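Long-range contacts in mannosylglycerate hydrolase MGH1-like glycoside hydrolase domain-containing protein (Thermus thermophilus HB8, PDB 4WVA), which hydrolyses the osmolyte mannosylglycerate to mannose and glycerate as a GH63 glycosidase built on an (alpha/alpha)6 barrel, and probably hydrolyses glucosylglycerate as well: residues Y130-L135 / R246-L251; L153-H158 / P229-D234; V157-S162 / L208-L213. One frame throughout, in Å; residues are numbered along the deposited sequence.

Interaction 1: residues Y130-L135 / R246-L251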
loop_
_atom_site.group_PDB
_atom_site.type_symbol
_atom_site.label_atom_id
_atom_site.label_comp_id
_atom_site.label_asym_id
_atom_site.label_seq_id
_atom_site.Cartn_x
_atom_site.Cartn_y
_atom_site.Cartn_z
ATOM N N TYR A 130 10.721 8.718 28.140
ATOM C CA TYR A 130 11.049 7.645 29.060
ATOM C C TYR A 130 10.619 6.290 28.497
ATOM O O TYR A 130 11.388 5.332 28.517
ATOM C CB TYR A 130 10.404 7.917 30.427
ATOM C CG TYR A 130 10.718 6.879 31.480
ATOM C CD1 TYR A 130 11.950 6.858 32.113
ATOM C CD2 TYR A 130 9.788 5.925 31.839
ATOM C CE1 TYR A 130 12.231 5.921 33.090
ATOM C CE2 TYR A 130 10.062 4.974 32.807
ATOM C CZ TYR A 130 11.304 4.974 33.419
ATOM O OH TYR A 130 11.582 4.052 34.394
ATOM N N LEU A 131 9.402 6.226 27.967
ATOM C CA LEU A 131 8.856 4.972 27.471
ATOM C C LEU A 131 9.370 4.561 26.082
ATOM O O LEU A 131 9.395 3.369 25.771
ATOM C CB LEU A 131 7.320 5.040 27.455
ATOM C CG LEU A 131 6.677 4.980 28.844
ATOM C CD1 LEU A 131 5.182 5.214 28.727
ATOM C CD2 LEU A 131 6.976 3.656 29.529
ATOM N N PHE A 132 9.756 5.521 25.238
ATOM C CA PHE A 132 10.080 5.190 23.862
ATOM C C PHE A 132 11.151 4.076 23.720
ATOM O O PHE A 132 10.939 3.107 22.984
ATOM C CB PHE A 132 10.502 6.425 23.060
ATOM C CG PHE A 132 10.908 6.093 21.661
ATOM C CD1 PHE A 132 9.955 5.868 20.687
ATOM C CD2 PHE A 132 12.244 5.938 21.339
ATOM C CE1 PHE A 132 10.333 5.520 19.401
ATOM C CE2 PHE A 132 12.638 5.584 20.061
ATOM C CZ PHE A 132 11.674 5.368 19.090
ATOM N N PRO A 133 12.302 4.213 24.407
ATOM C CA PRO A 133 13.321 3.156 24.244
ATOM C C PRO A 133 12.888 1.804 24.826
ATOM O O PRO A 133 13.314 0.751 24.356
ATOM C CB PRO A 133 14.547 3.705 24.980
ATOM C CG PRO A 133 14.056 4.795 25.839
ATOM C CD PRO A 133 12.745 5.292 25.301
ATOM N N LYS A 134 11.994 1.835 25.805
ATOM C CA LYS A 134 11.423 0.618 26.366
ATOM C C LYS A 134 10.467 -0.085 25.389
ATOM O O LYS A 134 10.530 -1.297 25.214
ATOM C CB LYS A 134 10.720 0.944 27.688
ATOM C CG LYS A 134 11.665 1.547 28.717
ATOM C CD LYS A 134 11.001 1.712 30.068
ATOM C CE LYS A 134 11.929 2.375 31.070
ATOM N NZ LYS A 134 13.123 1.531 31.339
ATOM N N LEU A 135 9.575 0.686 24.763
ATOM C CA LEU A 135 8.733 0.163 23.693
ATOM C C LEU A 135 9.579 -0.427 22.557
ATOM O O LEU A 135 9.321 -1.526 22.057
ATOM C CB LEU A 135 7.873 1.294 23.114
ATOM C CG LEU A 135 6.709 1.773 23.976
ATOM C CD1 LEU A 135 6.217 3.135 23.539
ATOM C CD2 LEU A 135 5.581 0.756 23.863
ATOM N N ARG A 246 3.350 1.241 13.407
ATOM C CA ARG A 246 3.016 2.509 12.773
ATOM C C ARG A 246 2.987 3.650 13.785
ATOM O O ARG A 246 3.474 4.767 13.523
ATOM C CB ARG A 246 1.644 2.421 12.082
ATOM C CG ARG A 246 1.612 1.429 10.944
ATOM C CD ARG A 246 1.873 2.052 9.616
ATOM N NE ARG A 246 1.746 1.071 8.528
ATOM C CZ ARG A 246 2.009 1.365 7.266
ATOM N NH1 ARG A 246 2.382 2.605 6.938
ATOM N NH2 ARG A 246 1.909 0.421 6.326
ATOM N N ASP A 247 2.401 3.387 14.948
ATOM C CA ASP A 247 2.318 4.405 15.978
ATOM C C ASP A 247 3.671 4.687 16.660
ATOM O O ASP A 247 3.958 5.844 17.005
ATOM C CB ASP A 247 1.224 4.053 16.982
ATOM C CG ASP A 247 -0.159 4.116 16.366
ATOM O OD1 ASP A 247 -0.342 4.956 15.459
ATOM O OD2 ASP A 247 -1.026 3.315 16.734
ATOM N N LEU A 248 4.494 3.655 16.823
ATOM C CA LEU A 248 5.844 3.812 17.338
ATOM C C LEU A 248 6.725 4.647 16.406
ATOM O O LEU A 248 7.528 5.462 16.869
ATOM C CB LEU A 248 6.492 2.456 17.609
ATOM C CG LEU A 248 7.796 2.486 18.402
ATOM C CD1 LEU A 248 7.577 3.030 19.810
ATOM C CD2 LEU A 248 8.383 1.090 18.443
ATOM N N TYR A 249 6.565 4.428 15.098
ATOM C CA TYR A 249 7.229 5.238 14.081
ATOM C C TYR A 249 6.894 6.724 14.282
ATOM O O TYR A 249 7.768 7.589 14.296
ATOM C CB TYR A 249 6.816 4.782 12.676
ATOM C CG TYR A 249 7.233 5.787 11.618
ATOM C CD1 TYR A 249 8.495 5.721 11.032
ATOM C CD2 TYR A 249 6.389 6.817 11.238
ATOM C CE1 TYR A 249 8.905 6.659 10.099
ATOM C CE2 TYR A 249 6.792 7.766 10.304
ATOM C CZ TYR A 249 8.047 7.677 9.742
ATOM O OH TYR A 249 8.431 8.633 8.813
ATOM N N ALA A 250 5.606 7.023 14.440
ATOM C CA ALA A 250 5.176 8.405 14.599
ATOM C C ALA A 250 5.793 9.024 15.839
ATOM O O ALA A 250 6.315 10.133 15.796
ATOM C CB ALA A 250 3.652 8.489 14.638
ATOM N N LEU A 251 5.764 8.289 16.945
ATOM C CA LEU A 251 6.466 8.727 18.182
ATOM C C LEU A 251 7.941 9.000 17.948
ATOM O O LEU A 251 8.444 10.028 18.385
ATOM C CB LEU A 251 6.323 7.692 19.293
ATOM C CG LEU A 251 5.008 7.678 20.029
ATOM C CD1 LEU A 251 4.834 6.352 20.759
ATOM C CD2 LEU A 251 4.929 8.869 20.988
#

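Interaction 2: residues L153-H158 / P229-D234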
loop_
_atom_site.group_PDB
_atom_site.type_symbol
_atom_site.label_atom_id
_atom_site.label_comp_id
_atom_site.label_asym_id
_atom_site.label_seq_id
_atom_site.Cartn_x
_atom_site.Cartn_y
_atom_site.Cartn_z
ATOM N N LEU A 153 6.287 -11.407 10.240
ATOM C CA LEU A 153 5.228 -11.895 11.125
ATOM C C LEU A 153 5.838 -12.511 12.367
ATOM O O LEU A 153 6.867 -13.185 12.285
ATOM C CB LEU A 153 4.380 -12.942 10.412
ATOM C CG LEU A 153 3.555 -12.404 9.256
ATOM C CD1 LEU A 153 3.184 -13.518 8.298
ATOM C CD2 LEU A 153 2.309 -11.701 9.771
ATOM N N VAL A 154 5.248 -12.228 13.516
ATOM C CA VAL A 154 5.718 -12.817 14.769
ATOM C C VAL A 154 4.878 -14.030 15.133
ATOM O O VAL A 154 3.663 -14.066 14.906
ATOM C CB VAL A 154 5.751 -11.801 15.930
ATOM C CG1 VAL A 154 6.807 -10.736 15.674
ATOM C CG2 VAL A 154 4.394 -11.202 16.173
ATOM N N VAL A 155 5.540 -15.020 15.717
ATOM C CA VAL A 155 4.938 -16.259 16.166
ATOM C C VAL A 155 4.574 -16.188 17.660
ATOM O O VAL A 155 5.386 -15.675 18.458
ATOM C CB VAL A 155 5.982 -17.378 15.988
ATOM C CG1 VAL A 155 5.461 -18.721 16.478
ATOM C CG2 VAL A 155 6.399 -17.456 14.527
ATOM N N ILE A 156 3.410 -16.705 18.025
ATOM C CA ILE A 156 3.087 -16.984 19.425
ATOM C C ILE A 156 3.319 -18.470 19.685
ATOM O O ILE A 156 3.039 -19.327 18.831
ATOM C CB ILE A 156 1.672 -16.542 19.843
ATOM C CG1 ILE A 156 0.568 -17.187 19.001
ATOM C CG2 ILE A 156 1.574 -15.013 19.828
ATOM C CD1 ILE A 156 -0.828 -17.030 19.571
ATOM N N VAL A 157 3.845 -18.765 20.876
ATOM C CA VAL A 157 4.113 -20.132 21.300
ATOM C C VAL A 157 3.135 -20.624 22.365
ATOM O O VAL A 157 3.207 -21.785 22.780
ATOM C CB VAL A 157 5.577 -20.275 21.766
ATOM C CG1 VAL A 157 6.519 -19.968 20.593
ATOM C CG2 VAL A 157 5.879 -19.368 22.952
ATOM N N HIS A 158 2.195 -19.768 22.771
ATOM C CA HIS A 158 1.198 -20.152 23.739
ATOM C C HIS A 158 -0.099 -19.441 23.379
ATOM O O HIS A 158 -0.042 -18.247 23.106
ATOM C CB HIS A 158 1.660 -19.739 25.143
ATOM C CG HIS A 158 0.951 -20.474 26.234
ATOM N ND1 HIS A 158 -0.400 -20.347 26.445
ATOM C CD2 HIS A 158 1.392 -21.381 27.137
ATOM C CE1 HIS A 158 -0.773 -21.152 27.430
ATOM N NE2 HIS A 158 0.305 -21.777 27.878
ATOM N N PRO A 229 5.664 -27.269 20.678
ATOM C CA PRO A 229 4.718 -27.949 19.819
ATOM C C PRO A 229 3.552 -27.056 19.378
ATOM O O PRO A 229 2.689 -27.519 18.627
ATOM C CB PRO A 229 4.216 -29.096 20.694
ATOM C CG PRO A 229 4.312 -28.549 22.073
ATOM C CD PRO A 229 5.504 -27.667 22.094
ATOM N N PHE A 230 3.534 -25.796 19.840
ATOM C CA PHE A 230 2.503 -24.806 19.481
ATOM C C PHE A 230 3.268 -23.626 18.896
ATOM O O PHE A 230 4.050 -22.993 19.601
ATOM C CB PHE A 230 1.709 -24.357 20.721
ATOM C CG PHE A 230 0.556 -23.427 20.420
ATOM C CD1 PHE A 230 0.749 -22.057 20.320
ATOM C CD2 PHE A 230 -0.722 -23.917 20.257
ATOM C CE1 PHE A 230 -0.319 -21.207 20.060
ATOM C CE2 PHE A 230 -1.790 -23.084 19.987
ATOM C CZ PHE A 230 -1.588 -21.719 19.891
ATOM N N LYS A 231 3.105 -23.384 17.591
ATOM C CA LYS A 231 3.743 -22.261 16.898
ATOM C C LYS A 231 2.742 -21.716 15.891
ATOM O O LYS A 231 2.425 -22.378 14.892
ATOM C CB LYS A 231 5.030 -22.702 16.189
ATOM C CG LYS A 231 6.215 -22.861 17.113
ATOM C CD LYS A 231 7.516 -22.982 16.338
ATOM C CE LYS A 231 7.699 -24.355 15.720
ATOM N NZ LYS A 231 8.075 -25.366 16.750
ATOM N N VAL A 232 2.208 -20.528 16.177
ATOM C CA VAL A 232 1.119 -19.983 15.401
ATOM C C VAL A 232 1.405 -18.535 15.031
ATOM O O VAL A 232 1.922 -17.769 15.858
ATOM C CB VAL A 232 -0.180 -20.057 16.223
ATOM C CG1 VAL A 232 -1.288 -19.242 15.599
ATOM C CG2 VAL A 232 -0.602 -21.507 16.358
ATOM N N VAL A 233 1.098 -18.177 13.782
ATOM C CA VAL A 233 1.031 -16.774 13.392
ATOM C C VAL A 233 -0.414 -16.337 13.632
ATOM O O VAL A 233 -1.320 -16.663 12.865
ATOM C CB VAL A 233 1.457 -16.526 11.927
ATOM C CG1 VAL A 233 1.232 -15.063 11.557
ATOM C CG2 VAL A 233 2.921 -16.923 11.735
ATOM N N ASP A 234 -0.622 -15.588 14.721
ATOM C CA ASP A 234 -1.926 -15.102 15.111
ATOM C C ASP A 234 -2.244 -13.803 14.361
ATOM O O ASP A 234 -1.499 -12.809 14.467
ATOM C CB ASP A 234 -1.954 -14.867 16.628
ATOM C CG ASP A 234 -3.232 -14.187 17.112
ATOM O OD1 ASP A 234 -4.282 -14.247 16.435
ATOM O OD2 ASP A 234 -3.168 -13.564 18.206
HETATM O O HOH W 1 1.446 -14.532 16.331
#

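Interaction 3: residues V157-S162 / L208-L213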
loop_
_atom_site.group_PDB
_atom_site.type_symbol
_atom_site.label_atom_id
_atom_site.label_comp_id
_atom_site.label_asym_id
_atom_site.label_seq_id
_atom_site.Cartn_x
_atom_site.Cartn_y
_atom_site.Cartn_z
ATOM N N VAL A 157 3.845 -18.765 20.876
ATOM C CA VAL A 157 4.113 -20.132 21.300
ATOM C C VAL A 157 3.135 -20.624 22.365
ATOM O O VAL A 157 3.207 -21.785 22.780
ATOM C CB VAL A 157 5.577 -20.275 21.766
ATOM C CG1 VAL A 157 6.519 -19.968 20.593
ATOM C CG2 VAL A 157 5.879 -19.368 22.952
ATOM N N HIS A 158 2.195 -19.768 22.771
ATOM C CA HIS A 158 1.198 -20.152 23.739
ATOM C C HIS A 158 -0.099 -19.441 23.379
ATOM O O HIS A 158 -0.042 -18.247 23.106
ATOM C CB HIS A 158 1.660 -19.739 25.143
ATOM C CG HIS A 158 0.951 -20.474 26.234
ATOM N ND1 HIS A 158 -0.400 -20.347 26.445
ATOM C CD2 HIS A 158 1.392 -21.381 27.137
ATOM C CE1 HIS A 158 -0.773 -21.152 27.430
ATOM N NE2 HIS A 158 0.305 -21.777 27.878
ATOM N N PRO A 159 -1.243 -20.139 23.410
ATOM C CA PRO A 159 -2.524 -19.471 23.116
ATOM C C PRO A 159 -2.797 -18.248 24.019
ATOM O O PRO A 159 -3.475 -17.299 23.597
ATOM C CB PRO A 159 -3.565 -20.577 23.329
ATOM C CG PRO A 159 -2.867 -21.618 24.151
ATOM C CD PRO A 159 -1.443 -21.574 23.701
ATOM N N TRP A 160 -2.282 -18.256 25.246
ATOM C CA TRP A 160 -2.404 -17.099 26.148
ATOM C C TRP A 160 -1.850 -15.821 25.523
ATOM O O TRP A 160 -2.339 -14.725 25.827
ATOM C CB TRP A 160 -1.716 -17.330 27.508
ATOM C CG TRP A 160 -2.543 -18.141 28.495
ATOM C CD1 TRP A 160 -3.889 -18.171 28.570
ATOM C CD2 TRP A 160 -2.062 -18.962 29.579
ATOM N NE1 TRP A 160 -4.296 -18.980 29.615
ATOM C CE2 TRP A 160 -3.191 -19.486 30.237
ATOM C CE3 TRP A 160 -0.787 -19.323 30.035
ATOM C CZ2 TRP A 160 -3.086 -20.347 31.336
ATOM C CZ3 TRP A 160 -0.688 -20.194 31.115
ATOM C CH2 TRP A 160 -1.828 -20.683 31.753
ATOM N N GLU A 161 -0.836 -15.951 24.661
ATOM C CA GLU A 161 -0.199 -14.773 24.076
ATOM C C GLU A 161 -1.074 -14.033 23.063
ATOM O O GLU A 161 -0.838 -12.844 22.801
ATOM C CB GLU A 161 1.124 -15.133 23.426
ATOM C CG GLU A 161 2.126 -15.721 24.392
ATOM C CD GLU A 161 3.481 -15.908 23.770
ATOM O OE1 GLU A 161 4.469 -15.415 24.342
ATOM O OE2 GLU A 161 3.545 -16.522 22.687
ATOM N N SER A 162 -2.077 -14.714 22.528
ATOM C CA SER A 162 -3.099 -14.082 21.688
ATOM C C SER A 162 -4.033 -13.180 22.475
ATOM O O SER A 162 -4.727 -12.357 21.894
ATOM C CB SER A 162 -3.934 -15.132 20.965
ATOM O OG SER A 162 -4.816 -15.807 21.865
ATOM N N LEU A 208 -0.822 -25.607 30.590
ATOM C CA LEU A 208 0.187 -25.891 31.608
ATOM C C LEU A 208 1.346 -26.717 31.062
ATOM O O LEU A 208 2.502 -26.452 31.379
ATOM C CB LEU A 208 -0.447 -26.539 32.858
ATOM C CG LEU A 208 -0.881 -25.542 33.941
ATOM C CD1 LEU A 208 0.333 -24.902 34.596
ATOM C CD2 LEU A 208 -1.806 -24.464 33.408
ATOM N N SER A 209 1.038 -27.686 30.212
ATOM C CA SER A 209 2.095 -28.455 29.526
ATOM C C SER A 209 3.093 -27.534 28.815
ATOM O O SER A 209 4.322 -27.691 28.924
ATOM C CB SER A 209 1.490 -29.445 28.540
ATOM O OG SER A 209 2.513 -30.104 27.808
ATOM N N LEU A 210 2.571 -26.543 28.097
ATOM C CA LEU A 210 3.438 -25.576 27.430
ATOM C C LEU A 210 4.271 -24.770 28.412
ATOM O O LEU A 210 5.477 -24.593 28.216
ATOM C CB LEU A 210 2.615 -24.641 26.526
ATOM C CG LEU A 210 2.022 -25.240 25.236
ATOM C CD1 LEU A 210 1.016 -24.286 24.591
ATOM C CD2 LEU A 210 3.104 -25.608 24.240
ATOM N N LEU A 211 3.638 -24.289 29.482
ATOM C CA LEU A 211 4.329 -23.559 30.529
ATOM C C LEU A 211 5.493 -24.383 31.071
ATOM O O LEU A 211 6.611 -23.879 31.193
ATOM C CB LEU A 211 3.359 -23.187 31.666
ATOM C CG LEU A 211 3.841 -22.187 32.740
ATOM C CD1 LEU A 211 2.659 -21.645 33.527
ATOM C CD2 LEU A 211 4.865 -22.780 33.706
ATOM N N TYR A 212 5.219 -25.648 31.394
ATOM C CA TYR A 212 6.245 -26.521 31.977
ATOM C C TYR A 212 7.395 -26.741 31.005
ATOM O O TYR A 212 8.555 -26.750 31.414
ATOM C CB TYR A 212 5.659 -27.865 32.431
ATOM C CG TYR A 212 4.650 -27.774 33.565
ATOM C CD1 TYR A 212 4.828 -26.881 34.615
ATOM C CD2 TYR A 212 3.522 -28.589 33.588
ATOM C CE1 TYR A 212 3.914 -26.795 35.648
ATOM C CE2 TYR A 212 2.603 -28.506 34.620
ATOM C CZ TYR A 212 2.811 -27.607 35.643
ATOM O OH TYR A 212 1.910 -27.509 36.678
ATOM N N LEU A 213 7.088 -26.894 29.718
ATOM C CA LEU A 213 8.142 -26.993 28.704
ATOM C C LEU A 213 9.010 -25.728 28.707
ATOM O O LEU A 213 10.234 -25.802 28.747
ATOM C CB LEU A 213 7.555 -27.238 27.306
ATOM C CG LEU A 213 8.552 -27.188 26.143
ATOM C CD1 LEU A 213 9.568 -28.323 26.309
ATOM C CD2 LEU A 213 7.857 -27.259 24.801
#

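Interaction 1: residues Y130-L135 / R246-L251
Asp247, the residue before the Leu248 that packs on Phe132 and Leu135, has its buried carboxylate gripped at both oxygens: OD2 by a salt bridge from Arg243 and a hydrogen bond from Thr109, OD1 by a salt bridge from Arg112. The contact itself is apolar, with no hydrogen bond from one segment to the other. Its centre is the methyl CD1 of Leu248, which lies 3.7 Å from CE1 of Phe132 and 3.7 Å from CB of Leu135. Leu248 has CG anti to the backbone N (chi1 -168°), which carries this branch toward the other helix although the CB bond does not point there. Phe132 crosses Leu248 at about a right angle, and its ring turns an edge to the Leu248 carbonyl, with CE1 3.8 Å from O and the oxygen in the ring plane. Leu251 adds to the same patch through CB, 4.3 Å from Phe132 CD1. Leu135 runs past Leu248 in the opposite direction. The helix is kinked here: Pro133 N has no hydrogen to give, and Lys134 N makes no bond to the preceding turn either. The segment axes come within 11.0 Å, their directions 137° apart, an oblique crossing in which four side chains make the contact. Helix 107-117 fills in beside them, with Val107 against Leu135 and Val111 and Tyr115 against Leu251. Phe59 of helix 48-62 also covers Leu135, and Ile262 of helix 260-275 covers Leu248, so the contact joins helices 121-146 and 235-254 in the helical framework of this (alpha/alpha)6-barrel protein.

Interaction 2: residues L153-H158 / P229-D234
The ring of Phe230 takes Val157 CA at its edge, in the ring plane, while CG2 of Val232 lies over one face, 3.6 Å above the plane and displaced toward the rim. With CG anti to the backbone N (chi1 -175°), Phe230 brings CD1 to 3.5 Å from Val157 C, so the ring packs obliquely on the Val157-His158 peptide. Beside it, Ile156 and Val232 form a single antiparallel bridge of the hydrogen-bonded kind. Ile156 N donates to Val232 O at 2.8 Å, and Val232 N returns a 3.0 Å bond to Ile156 O. Flanking CA-H...O contacts include Val157 CA to Phe230 O at 3.3 Å. Where the chains diverge, a water takes over: it donates to Val154 O at 2.7 Å, accepts from Asp234 N at 2.8 Å, and reaches Val232 O weakly. Ile156 CD1 rests 3.8 Å from Asp234 CB, and Leu153 crosses Val233 at about a right angle. Asp234 is the N-cap of helix 235-254, its OD1 accepting from Gly236 N. Strand 232-233 also bonds to Trp287 of strand 283-288, so the irregular segment 153-158 lines its other side. The chemistry is that of a buried sheet edge: two direct bonds satisfy the Ile156-Val232 pair, the water joins Val154 O to Asp234 N, and the side chains of Asn238 and Arg146 serve Val154 N and Val155 O, all in mostly apolar surroundings.

Interaction 3: residues V157-S162 / L208-L213
This is apolar packing of an irregular loop on a helix: Val157, His158, Pro159 and Trp160 lie against Leu208, Leu210 and Leu211 of helix 201-216, close to the active site. Its main element is a CH-pi contact. Leu210 has CG anti to the carbonyl carbon (chi1 -71°), from where CD1 reaches over one face of the His158 imidazole, 4.1 Å from the ring centroid and 20° off the normal. The CB of Leu210 comes nearer to the rim, 3.5 Å from His158 CD2. Leu210 CD1 also touches Pro159 CD at 3.8 Å, so imidazole and proline share this methyl. Both imidazole nitrogens are engaged: ND1 accepts from Trp160 N at 3.1 Å, in the ring plane and nearly straight (163°), and NE2 bonds to Tyr207 O. This pattern suits a tautomer with its proton on NE2, and it fixes the ring's rotation. The indole of Trp160 has His158 CE1 over one face. It meets Leu208 through CH2, 4.1 Å from CD2, while CD1 of Leu211 lies at the indole edge.

The loop is braced from within. Residues 159-162 make a helix-like turn, in which Pro159 O receives both Ser162 N and Ser162 OG, the latter at 2.7 Å. Val157 N donates to Glu161 OE2 at 2.9 Å, while Glu161 OE1 forms a salt bridge with Arg146. Trp160 also packs on Asp165, the probable proton donor, and its side chain lies about 5 Å from a bound Tris molecule, consistent with the contact lying against the catalytic pocket. Around it, Tyr207 meets the Trp160 ring and Pro159, and Phe214 covers Val157 and His158. Helix 201-216 thus flanks the loop that leads from helix 121-146 to helix 171-175.

From the N terminus, the chain enters interaction 1 at residues 130-135 on helix 121-146, then passes through the irregular segment that opens interactions 2 and 3. Interaction 3 closes first, when 208-213 on helix 201-216 returns to 157-162. Interaction 2 closes next, as 229-234 comes back to 153-158; the two share Val157 and His158 and touch, for example through Pro229 against Leu213. Strand 232-233 then leads into helix 235-254, whose 246-251 closes interaction 1 around both. Interaction 1, with its centre about 24 Å from that of interaction 2, joins two long helices, whereas the inner pair fastens the loop near the active site to a strand and a helix.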